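Acarbose/maltose binding protein GacH (Streptomyces glaucescens, PDB 3K01) binds acarbose and an acarbose homolog, and probably maltose, as the extracellular solute receptor of an ABC transporter. Local coordinates at residues 241-253 / 259-273. Numbering follows the deposited sequence.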
ATOM      1  N   GLY A 241       4.641 -10.020 -15.236  1.00  9.07           N
ATOM      2  CA  GLY A 241       5.185  -8.667 -15.062  1.00  9.01           C
ATOM      3  C   GLY A 241       6.079  -8.503 -13.875  1.00  8.89           C
ATOM      4  O   GLY A 241       7.033  -7.712 -13.950  1.00  8.67           O
ATOM      5  N   TRP A 242       5.799  -9.187 -12.769  1.00  8.16           N
ATOM      6  CA  TRP A 242       6.677  -9.075 -11.604  1.00  8.50           C
ATOM      7  C   TRP A 242       8.102  -9.553 -11.955  1.00  8.49           C
ATOM      8  O   TRP A 242       9.107  -8.840 -11.754  1.00  8.74           O
ATOM      9  CB  TRP A 242       6.115  -9.869 -10.413  1.00  9.56           C
ATOM     10  CG  TRP A 242       7.077  -9.848  -9.292  1.00  9.03           C
ATOM     11  CD1 TRP A 242       7.940 -10.842  -8.921  1.00 10.66           C
ATOM     12  CD2 TRP A 242       7.345  -8.736  -8.466  1.00  9.71           C
ATOM     13  NE1 TRP A 242       8.732 -10.402  -7.882  1.00 11.84           N
ATOM     14  CE2 TRP A 242       8.375  -9.113  -7.588  1.00 10.25           C
ATOM     15  CE3 TRP A 242       6.798  -7.440  -8.381  1.00 10.27           C
ATOM     16  CZ2 TRP A 242       8.873  -8.231  -6.597  1.00 11.71           C
ATOM     17  CZ3 TRP A 242       7.291  -6.584  -7.414  1.00 11.60           C
ATOM     18  CH2 TRP A 242       8.311  -6.993  -6.538  1.00 11.49           C
ATOM     19  N   ASN A 243       8.220 -10.768 -12.466  1.00  7.65           N
ATOM     20  CA  ASN A 243       9.540 -11.285 -12.802  1.00  8.16           C
ATOM     21  C   ASN A 243      10.173 -10.497 -13.901  1.00  7.99           C
ATOM     22  O   ASN A 243      11.377 -10.221 -13.869  1.00  8.72           O
ATOM     23  CB  ASN A 243       9.481 -12.762 -13.182  1.00  8.81           C
ATOM     24  CG  ASN A 243       9.223 -13.666 -12.009  1.00 11.34           C
ATOM     25  OD1 ASN A 243       8.376 -14.566 -12.085  1.00 15.93           O
ATOM     26  ND2 ASN A 243       9.953 -13.471 -10.941  1.00 13.42           N
ATOM     27  N   ASN A 244       9.401 -10.110 -14.901  1.00  7.91           N
ATOM     28  CA  ASN A 244       9.983  -9.353 -15.993  1.00  7.83           C
ATOM     29  C   ASN A 244      10.531  -8.004 -15.494  1.00  7.06           C
ATOM     30  O   ASN A 244      11.618  -7.566 -15.891  1.00  7.37           O
ATOM     31  CB  ASN A 244       8.959  -9.133 -17.128  1.00  8.89           C
ATOM     32  CG  ASN A 244       8.786 -10.349 -18.027  1.00 11.39           C
ATOM     33  OD1 ASN A 244       7.655 -10.714 -18.407  1.00 12.71           O
ATOM     34  ND2 ASN A 244       9.870 -10.973 -18.375  1.00 10.78           N
ATOM     35  N   MET A 245       9.779  -7.344 -14.631  1.00  6.86           N
ATOM     36  CA  MET A 245      10.211  -6.065 -14.100  1.00  6.69           C
ATOM     37  C   MET A 245      11.463  -6.221 -13.235  1.00  5.89           C
ATOM     38  O   MET A 245      12.441  -5.504 -13.446  1.00  6.82           O
ATOM     39  CB  MET A 245       9.092  -5.480 -13.258  1.00  7.04           C
ATOM     40  CG  MET A 245       9.465  -4.165 -12.632  1.00  6.85           C
ATOM     41  SD  MET A 245       8.077  -3.243 -11.985  1.00 10.38           S
ATOM     42  CE  MET A 245       7.458  -4.437 -10.805  1.00 13.18           C
ATOM     43  N   GLN A 246      11.437  -7.156 -12.297  1.00  6.10           N
ATOM     44  CA  GLN A 246      12.608  -7.380 -11.436  1.00  6.39           C
ATOM     45  C   GLN A 246      13.828  -7.767 -12.249  1.00  7.05           C
ATOM     46  O   GLN A 246      14.913  -7.233 -12.029  1.00  7.17           O
ATOM     47  CB  GLN A 246      12.327  -8.453 -10.373  1.00  6.60           C
ATOM     48  CG  GLN A 246      11.259  -8.053  -9.347  1.00  7.37           C
ATOM     49  CD  GLN A 246      11.657  -6.822  -8.588  1.00  9.72           C
ATOM     50  OE1 GLN A 246      11.209  -5.707  -8.884  1.00 10.31           O
ATOM     51  NE2 GLN A 246      12.528  -7.005  -7.614  1.00 11.58           N
ATOM     52  N   ASN A 247      13.664  -8.639 -13.238  1.00  6.81           N
ATOM     53  CA  ASN A 247      14.814  -9.061 -14.025  1.00  7.98           C
ATOM     54  C   ASN A 247      15.364  -7.889 -14.824  1.00  7.32           C
ATOM     55  O   ASN A 247      16.589  -7.727 -14.957  1.00  7.88           O
ATOM     56  CB  ASN A 247      14.448 -10.210 -14.984  1.00  8.58           C
ATOM     57  CG  ASN A 247      14.121 -11.507 -14.253  1.00 12.00           C
ATOM     58  OD1 ASN A 247      14.460 -11.684 -13.102  1.00 15.65           O
ATOM     59  ND2 ASN A 247      13.415 -12.396 -14.934  1.00 14.06           N
ATOM     60  N   ALA A 248      14.475  -7.070 -15.382  1.00  7.33           N
ATOM     61  CA  ALA A 248      14.907  -5.919 -16.177  1.00  6.77           C
ATOM     62  C   ALA A 248      15.672  -4.931 -15.306  1.00  6.25           C
ATOM     63  O   ALA A 248      16.712  -4.372 -15.746  1.00  6.43           O
ATOM     64  CB  ALA A 248      13.713  -5.228 -16.842  1.00  7.32           C
ATOM     65  N   PHE A 249      15.173  -4.664 -14.108  1.00  5.74           N
ATOM     66  CA  PHE A 249      15.821  -3.665 -13.282  1.00  5.99           C
ATOM     67  C   PHE A 249      17.126  -4.207 -12.681  1.00  6.00           C
ATOM     68  O   PHE A 249      18.147  -3.499 -12.639  1.00  6.43           O
ATOM     69  CB  PHE A 249      14.873  -3.189 -12.183  1.00  6.24           C
ATOM     70  CG  PHE A 249      15.422  -2.089 -11.344  1.00  5.46           C
ATOM     71  CD1 PHE A 249      15.415  -0.789 -11.826  1.00  6.69           C
ATOM     72  CD2 PHE A 249      16.008  -2.345 -10.123  1.00  6.77           C
ATOM     73  CE1 PHE A 249      15.919   0.252 -11.041  1.00  6.35           C
ATOM     74  CE2 PHE A 249      16.532  -1.286  -9.349  1.00  6.79           C
ATOM     75  CZ  PHE A 249      16.491   0.008  -9.815  1.00  6.14           C
ATOM     76  N   LYS A 250      17.102  -5.437 -12.186  1.00  6.41           N
ATOM     77  CA  LYS A 250      18.311  -6.037 -11.599  1.00  6.65           C
ATOM     78  C   LYS A 250      19.456  -6.166 -12.574  1.00  7.55           C
ATOM     79  O   LYS A 250      20.644  -6.075 -12.173  1.00  7.66           O
ATOM     80  CB  LYS A 250      17.986  -7.400 -11.007  1.00  8.00           C
ATOM     81  CG  LYS A 250      17.159  -7.266  -9.696  1.00  7.92           C
ATOM     82  CD  LYS A 250      16.469  -8.559  -9.289  1.00  9.59           C
ATOM     83  CE  LYS A 250      17.443  -9.648  -8.891  1.00 10.19           C
ATOM     84  NZ  LYS A 250      16.707 -10.892  -8.516  1.00 11.92           N
ATOM     85  N   SER A 251      19.125  -6.379 -13.838  1.00  6.96           N
ATOM     86  CA  SER A 251      20.137  -6.570 -14.870  1.00  6.40           C
ATOM     87  C   SER A 251      20.566  -5.277 -15.557  1.00  7.10           C
ATOM     88  O   SER A 251      21.543  -5.278 -16.306  1.00  8.05           O
ATOM     89  CB  SER A 251      19.611  -7.510 -15.948  1.00  6.52           C
ATOM     90  OG  SER A 251      18.565  -6.893 -16.679  1.00  8.18           O
ATOM     91  N   GLY A 252      19.856  -4.170 -15.348  1.00  7.00           N
ATOM     92  CA  GLY A 252      20.186  -2.941 -16.057  1.00  7.49           C
ATOM     93  C   GLY A 252      19.623  -2.845 -17.457  1.00  7.94           C
ATOM     94  O   GLY A 252      19.955  -1.914 -18.191  1.00  8.75           O
ATOM     95  N   LYS A 253      18.735  -3.755 -17.845  1.00  7.49           N
ATOM     96  CA  LYS A 253      17.991  -3.571 -19.082  1.00  7.83           C
ATOM     97  C   LYS A 253      17.187  -2.257 -19.031  1.00  7.31           C
ATOM     98  O   LYS A 253      17.004  -1.571 -20.040  1.00  7.92           O
ATOM     99  CB  LYS A 253      17.068  -4.759 -19.307  1.00  8.48           C
ATOM    100  CG  LYS A 253      16.339  -4.708 -20.624  1.00 12.67           C
ATOM    101  CD  LYS A 253      15.536  -5.977 -20.823  1.00 17.47           C
ATOM    102  CE  LYS A 253      14.903  -5.970 -22.201  1.00 20.77           C
ATOM    103  NZ  LYS A 253      14.150  -7.216 -22.480  1.00 22.55           N
ATOM    104  N   ASN A 259       8.094   0.516  -7.689  1.00  6.23           N
ATOM    105  CA  ASN A 259       7.948  -0.669  -6.857  1.00  6.38           C
ATOM    106  C   ASN A 259       7.810  -0.281  -5.406  1.00  6.32           C
ATOM    107  O   ASN A 259       7.870   0.920  -5.072  1.00  6.71           O
ATOM    108  CB  ASN A 259       9.121  -1.635  -7.093  1.00  6.71           C
ATOM    109  CG  ASN A 259       8.686  -3.076  -7.078  1.00  6.67           C
ATOM    110  OD1 ASN A 259       7.749  -3.455  -6.363  1.00  6.96           O
ATOM    111  ND2 ASN A 259       9.340  -3.897  -7.899  1.00  7.78           N
ATOM    112  N   GLY A 260       7.615  -1.275  -4.545  1.00  6.48           N
ATOM    113  CA  GLY A 260       7.414  -1.008  -3.126  1.00  7.13           C
ATOM    114  C   GLY A 260       8.504  -1.603  -2.269  1.00  7.54           C
ATOM    115  O   GLY A 260       9.441  -2.232  -2.753  1.00  7.35           O
ATOM    116  N   PRO A 261       8.398  -1.418  -0.946  1.00  7.15           N
ATOM    117  CA  PRO A 261       9.419  -1.897  -0.006  1.00  7.30           C
ATOM    118  C   PRO A 261       9.677  -3.394  -0.126  1.00  8.09           C
ATOM    119  O   PRO A 261      10.805  -3.846   0.106  1.00  7.93           O
ATOM    120  CB  PRO A 261       8.818  -1.549   1.368  1.00  8.35           C
ATOM    121  CG  PRO A 261       7.948  -0.326   1.046  1.00  8.20           C
ATOM    122  CD  PRO A 261       7.318  -0.674  -0.265  1.00  7.71           C
ATOM    123  N   TRP A 262       8.657  -4.154  -0.507  1.00  7.67           N
ATOM    124  CA  TRP A 262       8.760  -5.599  -0.647  1.00  8.60           C
ATOM    125  C   TRP A 262       9.767  -6.018  -1.722  1.00  9.13           C
ATOM    126  O   TRP A 262      10.144  -7.193  -1.786  1.00 10.73           O
ATOM    127  CB  TRP A 262       7.376  -6.212  -0.971  1.00  8.62           C
ATOM    128  CG  TRP A 262       6.753  -5.572  -2.147  1.00  8.30           C
ATOM    129  CD1 TRP A 262       6.981  -5.878  -3.459  1.00  9.41           C
ATOM    130  CD2 TRP A 262       5.824  -4.483  -2.146  1.00  8.75           C
ATOM    131  NE1 TRP A 262       6.257  -5.045  -4.278  1.00 10.00           N
ATOM    132  CE2 TRP A 262       5.527  -4.185  -3.491  1.00  9.48           C
ATOM    133  CE3 TRP A 262       5.212  -3.730  -1.140  1.00  8.67           C
ATOM    134  CZ2 TRP A 262       4.644  -3.154  -3.865  1.00 10.49           C
ATOM    135  CZ3 TRP A 262       4.310  -2.705  -1.513  1.00  9.43           C
ATOM    136  CH2 TRP A 262       4.055  -2.419  -2.865  1.00  9.99           C
ATOM    137  N   ALA A 263      10.195  -5.089  -2.573  1.00  7.87           N
ATOM    138  CA  ALA A 263      11.158  -5.390  -3.657  1.00  8.52           C
ATOM    139  C   ALA A 263      12.622  -5.185  -3.293  1.00  7.75           C
ATOM    140  O   ALA A 263      13.507  -5.576  -4.061  1.00  8.80           O
ATOM    141  CB  ALA A 263      10.842  -4.577  -4.890  1.00  8.29           C
ATOM    142  N   ILE A 264      12.884  -4.476  -2.199  1.00  7.22           N
ATOM    143  CA  ILE A 264      14.246  -4.026  -1.871  1.00  8.18           C
ATOM    144  C   ILE A 264      15.242  -5.176  -1.736  1.00  8.47           C
ATOM    145  O   ILE A 264      16.320  -5.112  -2.319  1.00  8.01           O
ATOM    146  CB  ILE A 264      14.223  -3.132  -0.615  1.00  7.95           C
ATOM    147  CG1 ILE A 264      13.521  -1.789  -0.910  1.00  7.57           C
ATOM    148  CG2 ILE A 264      15.640  -2.914  -0.080  1.00  9.61           C
ATOM    149  CD1 ILE A 264      14.293  -0.836  -1.779  1.00  8.05           C
ATOM    150  N   GLU A 265      14.894  -6.203  -0.986  1.00  8.58           N
ATOM    151  CA  GLU A 265      15.858  -7.285  -0.802  1.00  9.31           C
ATOM    152  C   GLU A 265      16.156  -7.998  -2.118  1.00  8.97           C
ATOM    153  O   GLU A 265      17.318  -8.320  -2.412  1.00  8.94           O
ATOM    154  CB  GLU A 265      15.405  -8.244   0.300  1.00 10.94           C
ATOM    155  CG  GLU A 265      15.492  -7.588   1.683  1.00 13.32           C
ATOM    156  CD  GLU A 265      16.900  -7.105   2.021  1.00 17.83           C
ATOM    157  OE1 GLU A 265      17.839  -7.917   1.903  1.00 22.31           O
ATOM    158  OE2 GLU A 265      17.087  -5.915   2.376  1.00 18.25           O
ATOM    159  N   ASP A 266      15.134  -8.231  -2.937  1.00  8.56           N
ATOM    160  CA  ASP A 266      15.375  -8.850  -4.224  1.00  8.86           C
ATOM    161  C   ASP A 266      16.285  -7.979  -5.099  1.00  7.95           C
ATOM    162  O   ASP A 266      17.185  -8.487  -5.782  1.00  7.90           O
ATOM    163  CB  ASP A 266      14.040  -9.151  -4.921  1.00  9.43           C
ATOM    164  CG  ASP A 266      14.218  -9.938  -6.211  1.00 11.44           C
ATOM    165  OD1 ASP A 266      15.002 -10.907  -6.250  1.00 14.46           O
ATOM    166  OD2 ASP A 266      13.579  -9.579  -7.218  1.00 13.58           O
ATOM    167  N   VAL A 267      16.068  -6.666  -5.089  1.00  7.57           N
ATOM    168  CA  VAL A 267      16.901  -5.776  -5.900  1.00  8.10           C
ATOM    169  C   VAL A 267      18.353  -5.891  -5.454  1.00  8.17           C
ATOM    170  O   VAL A 267      19.278  -5.921  -6.272  1.00  8.32           O
ATOM    171  CB  VAL A 267      16.415  -4.303  -5.833  1.00  8.04           C
ATOM    172  CG1 VAL A 267      17.504  -3.358  -6.367  1.00  8.86           C
ATOM    173  CG2 VAL A 267      15.088  -4.173  -6.590  1.00  9.25           C
ATOM    174  N   LYS A 268      18.565  -5.937  -4.142  1.00  8.89           N
ATOM    175  CA  LYS A 268      19.929  -6.019  -3.607  1.00 10.07           C
ATOM    176  C   LYS A 268      20.642  -7.308  -3.979  1.00 10.66           C
ATOM    177  O   LYS A 268      21.871  -7.385  -3.883  1.00 11.36           O
ATOM    178  CB  LYS A 268      19.910  -5.868  -2.096  1.00 11.18           C
ATOM    179  CG  LYS A 268      19.607  -4.520  -1.549  1.00 14.12           C
ATOM    180  CD  LYS A 268      19.792  -4.735  -0.063  1.00 20.14           C
ATOM    181  CE  LYS A 268      19.352  -3.635   0.777  1.00 23.07           C
ATOM    182  NZ  LYS A 268      19.411  -4.218   2.153  1.00 16.71           N
ATOM    183  N   ALA A 269      19.900  -8.315  -4.413  1.00  9.21           N
ATOM    184  CA  ALA A 269      20.498  -9.556  -4.918  1.00 10.57           C
ATOM    185  C   ALA A 269      20.815  -9.482  -6.414  1.00 10.54           C
ATOM    186  O   ALA A 269      21.312 -10.428  -7.008  1.00 11.92           O
ATOM    187  CB  ALA A 269      19.554 -10.728  -4.631  1.00 11.75           C
ATOM    188  N   GLY A 270      20.500  -8.357  -7.048  1.00  9.10           N
ATOM    189  CA  GLY A 270      20.655  -8.192  -8.494  1.00  9.15           C
ATOM    190  C   GLY A 270      22.071  -7.903  -8.924  1.00  8.61           C
ATOM    191  O   GLY A 270      22.864  -7.319  -8.157  1.00  7.82           O
ATOM    192  N   ALA A 271      22.381  -8.243 -10.163  1.00  8.98           N
ATOM    193  CA  ALA A 271      23.749  -8.163 -10.627  1.00  9.42           C
ATOM    194  C   ALA A 271      24.284  -6.744 -10.665  1.00 10.47           C
ATOM    195  O   ALA A 271      25.493  -6.545 -10.532  1.00 12.73           O
ATOM    196  CB  ALA A 271      23.887  -8.803 -11.986  1.00 11.11           C
ATOM    197  N   ARG A 272      23.416  -5.744 -10.819  1.00  9.19           N
ATOM    198  CA  ARG A 272      23.900  -4.365 -10.837  1.00  9.67           C
ATOM    199  C   ARG A 272      23.852  -3.694  -9.476  1.00  8.85           C
ATOM    200  O   ARG A 272      24.171  -2.506  -9.362  1.00  9.08           O
ATOM    201  CB  ARG A 272      23.179  -3.571 -11.920  1.00 10.57           C
ATOM    202  CG  ARG A 272      23.805  -3.887 -13.304  1.00 10.96           C
ATOM    203  CD  ARG A 272      23.152  -3.099 -14.328  1.00 13.92           C
ATOM    204  NE  ARG A 272      23.630  -3.498 -15.632  1.00 10.39           N
ATOM    205  CZ  ARG A 272      24.552  -2.829 -16.287  1.00 12.15           C
ATOM    206  NH1 ARG A 272      25.120  -1.758 -15.733  1.00 13.74           N
ATOM    207  NH2 ARG A 272      24.946  -3.241 -17.490  1.00 15.78           N
ATOM    208  N   PHE A 273      23.524  -4.463  -8.434  1.00  9.35           N
ATOM    209  CA  PHE A 273      23.374  -3.923  -7.075  1.00 10.34           C
ATOM    210  C   PHE A 273      24.178  -4.640  -5.996  1.00 12.35           C
ATOM    211  O   PHE A 273      23.810  -4.603  -4.820  1.00 13.14           O
ATOM    212  CB  PHE A 273      21.874  -3.804  -6.710  1.00  9.49           C
ATOM    213  CG  PHE A 273      21.132  -2.942  -7.684  1.00  7.40           C
ATOM    214  CD1 PHE A 273      21.153  -1.556  -7.559  1.00  7.15           C
ATOM    215  CD2 PHE A 273      20.525  -3.500  -8.810  1.00  8.38           C
ATOM    216  CE1 PHE A 273      20.535  -0.726  -8.471  1.00  7.17           C
ATOM    217  CE2 PHE A 273      19.907  -2.661  -9.751  1.00  9.52           C
ATOM    218  CZ  PHE A 273      19.927  -1.273  -9.581  1.00  7.47           C
TER
HETATM  219  O   HOH W   1      10.923 -11.344  -6.181  1.00 48.25           O
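N259 OD1 lies at the edge of the W242 indole, 3.3 Å from CZ3, with the N259 amide standing nearly perpendicular to the ring (84°), while Q246 CG, from the same helix as W242, covers one indole face. The W262 and W242 rings meet obliquely, W242 CH2 lying at the W262 edge, 3.5 Å from W262 CD1. At the other end, the rings of F249 and F273 lie nearly parallel and displaced, meeting mainly through F249 CE2 and F273 CZ; V267 CG1 lies over a face of F273 and at the edge of F249. The contact is a helix-strand-helix unit in one lobe of a periplasmic-binding-protein-type fold: helices 241-251 and 264-268 cross at -46°, their axes 10.0 Å apart, and M257 of the linking strand 254-259 touches F249, Q246 and V267.

Between the aromatic clusters, D266 is gripped by two side chains. Its first torsion swings the carboxylate across to helix 241-251, where Q246 NE2 gives OD2 a nearly straight bond (2.8 Å, 173°) on the anti side. The K250 chain bends at chi3 over G270 CA, and its NZ forms a salt bridge to D266 OD1 from above the carboxylate plane. A water accepts from W242 NE1 and donates weakly to D266 OD2.

Beyond K250, helix 241-251 ends in a Schellman motif at G252, and the type I turn 270-273 closes against it. R272 N bonds to K250 O, while R272 NE reaches S251 O at 2.8 Å from above the carbonyl plane.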